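Local coordinates for selenium-binding protein (PDB 2ECE) that probably binds selenium, though its precise biological role is unknown, at residues A[140-145]-A[151-156]. Sequence-based numbering, arbitrary orientation.
Sequences LHTVHC and YISALG
Strands 140-145 and 151-154 run antiparallel, their axes 150° apart, as the two strands of a beta hairpin in one four-stranded blade of the beta-propeller. His144 and Tyr151 form a hydrogen-bonded pair: His144 N to Tyr151 O is 2.8 Å and the reverse bond, Tyr151 N to His144 O, 3.0 Å. A beta bulge follows, evident from the one-residue shift between the pairs Val143-Ile152 and Leu140-Ala154: His141 and Thr142 together face Ser153. His141 N reaches Ser153 O from above the carbonyl plane, whereas Ser153 N meets Thr142 O in the plane of the Thr142 carbonyl. The amide of Thr142 turns instead to the Ser153 hydroxyl, 2.9 Å from Thr142 N to Ser153 OG; the Ser153 chi1 of 65° tucks OG over its own backbone, between N and C, and Tyr191 O holds it as well. On the apolar face, Ile152 lies alongside Val143, with Ile152 CG1 4.0 Å from Val143 CG2, while the other branch, Ile152 CG2, is crossed by Leu140, whose CG comes within 3.8 Å. Ile99 and Pro101 of strand 97-101 pack against this face, joining the hairpin to the preceding blade. Beyond Ile152, Leu140 extends CD1 to the methyl CB of Ala154, at 3.9 Å.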
loop_
_atom_site.group_PDB
_atom_site.type_symbol
_atom_site.label_atom_id
_atom_site.label_comp_id
_atom_site.label_asym_id
_atom_site.label_seq_id
_atom_site.Cartn_x
_atom_site.Cartn_y
_atom_site.Cartn_z
ATOM N N LEU A 140 -5.505 -2.919 -11.919
ATOM C CA LEU A 140 -4.431 -3.535 -11.144
ATOM C C LEU A 140 -3.973 -2.702 -9.959
ATOM O O LEU A 140 -3.707 -1.499 -10.081
ATOM C CB LEU A 140 -3.259 -3.848 -12.070
ATOM C CG LEU A 140 -3.382 -5.161 -12.855
ATOM C CD1 LEU A 140 -4.755 -5.294 -13.502
ATOM C CD2 LEU A 140 -2.272 -5.208 -13.895
ATOM N N HIS A 141 -3.867 -3.367 -8.811
ATOM C CA HIS A 141 -3.507 -2.708 -7.564
ATOM C C HIS A 141 -2.141 -3.089 -6.969
ATOM O O HIS A 141 -1.119 -2.488 -7.295
ATOM C CB HIS A 141 -4.622 -2.986 -6.542
ATOM C CG HIS A 141 -4.501 -2.203 -5.273
ATOM N ND1 HIS A 141 -4.979 -0.915 -5.139
ATOM C CD2 HIS A 141 -3.953 -2.527 -4.078
ATOM C CE1 HIS A 141 -4.733 -0.480 -3.916
ATOM N NE2 HIS A 141 -4.111 -1.439 -3.251
ATOM N N THR A 142 -2.134 -4.102 -6.111
ATOM C CA THR A 142 -0.916 -4.537 -5.426
ATOM C C THR A 142 0.043 -5.412 -6.237
ATOM O O THR A 142 -0.386 -6.304 -6.964
ATOM C CB THR A 142 -1.269 -5.312 -4.135
ATOM O OG1 THR A 142 -2.109 -4.496 -3.303
ATOM C CG2 THR A 142 0.020 -5.704 -3.356
ATOM N N VAL A 143 1.342 -5.146 -6.094
ATOM C CA VAL A 143 2.375 -5.937 -6.758
ATOM C C VAL A 143 3.303 -6.522 -5.699
ATOM O O VAL A 143 3.797 -5.791 -4.838
ATOM C CB VAL A 143 3.257 -5.091 -7.698
ATOM C CG1 VAL A 143 4.340 -5.979 -8.320
ATOM C CG2 VAL A 143 2.410 -4.452 -8.773
ATOM N N HIS A 144 3.531 -7.832 -5.757
ATOM C CA HIS A 144 4.431 -8.497 -4.822
ATOM C C HIS A 144 5.380 -9.425 -5.574
ATOM O O HIS A 144 4.964 -10.135 -6.494
ATOM C CB HIS A 144 3.645 -9.308 -3.783
ATOM C CG HIS A 144 3.168 -8.494 -2.621
ATOM N ND1 HIS A 144 4.020 -7.713 -1.867
ATOM C CD2 HIS A 144 1.937 -8.342 -2.075
ATOM C CE1 HIS A 144 3.335 -7.112 -0.909
ATOM N NE2 HIS A 144 2.068 -7.477 -1.011
ATOM N N CYS A 145 6.651 -9.413 -5.178
ATOM C CA CYS A 145 7.677 -10.260 -5.799
ATOM C C CYS A 145 7.710 -11.606 -5.068
ATOM O O CYS A 145 8.046 -11.673 -3.884
ATOM C CB CYS A 145 9.063 -9.565 -5.727
ATOM S SG CYS A 145 9.253 -8.524 -4.238
ATOM N N TYR A 151 3.316 -11.377 -8.606
ATOM C CA TYR A 151 1.878 -11.409 -8.372
ATOM C C TYR A 151 1.289 -10.006 -8.304
ATOM O O TYR A 151 1.856 -9.121 -7.665
ATOM C CB TYR A 151 1.572 -12.136 -7.054
ATOM C CG TYR A 151 1.956 -13.598 -7.016
ATOM C CD1 TYR A 151 3.285 -14.006 -7.167
ATOM C CD2 TYR A 151 0.987 -14.579 -6.790
ATOM C CE1 TYR A 151 3.636 -15.357 -7.091
ATOM C CE2 TYR A 151 1.323 -15.925 -6.713
ATOM C CZ TYR A 151 2.648 -16.310 -6.862
ATOM O OH TYR A 151 2.980 -17.645 -6.776
ATOM N N ILE A 152 0.135 -9.819 -8.942
ATOM C CA ILE A 152 -0.525 -8.521 -8.968
ATOM C C ILE A 152 -2.017 -8.683 -8.741
ATOM O O ILE A 152 -2.665 -9.466 -9.424
ATOM C CB ILE A 152 -0.320 -7.815 -10.332
ATOM C CG1 ILE A 152 1.177 -7.751 -10.665
ATOM C CG2 ILE A 152 -0.921 -6.417 -10.288
ATOM C CD1 ILE A 152 1.481 -7.189 -12.035
ATOM N N SER A 153 -2.568 -7.941 -7.787
ATOM C CA SER A 153 -3.996 -8.035 -7.522
ATOM C C SER A 153 -4.769 -7.109 -8.461
ATOM O O SER A 153 -4.221 -6.139 -8.987
ATOM C CB SER A 153 -4.292 -7.673 -6.066
ATOM O OG SER A 153 -3.981 -6.317 -5.807
ATOM N N ALA A 154 -6.044 -7.424 -8.678
ATOM C CA ALA A 154 -6.898 -6.628 -9.555
ATOM C C ALA A 154 -8.287 -6.497 -8.933
ATOM O O ALA A 154 -8.817 -7.452 -8.369
ATOM C CB ALA A 154 -6.983 -7.283 -10.943
ATOM N N LEU A 155 -8.872 -5.308 -9.038
ATOM C CA LEU A 155 -10.181 -5.027 -8.459
ATOM C C LEU A 155 -11.386 -5.735 -9.087
ATOM O O LEU A 155 -12.376 -5.991 -8.403
ATOM C CB LEU A 155 -10.431 -3.518 -8.469
ATOM C CG LEU A 155 -10.095 -2.655 -7.243
ATOM C CD1 LEU A 155 -8.930 -3.222 -6.460
ATOM C CD2 LEU A 155 -9.839 -1.237 -7.703
ATOM N N GLY A 156 -11.323 -6.054 -10.375
ATOM C CA GLY A 156 -12.464 -6.718 -10.984
ATOM C C GLY A 156 -12.171 -7.474 -12.264
ATOM O O GLY A 156 -11.010 -7.664 -12.622
#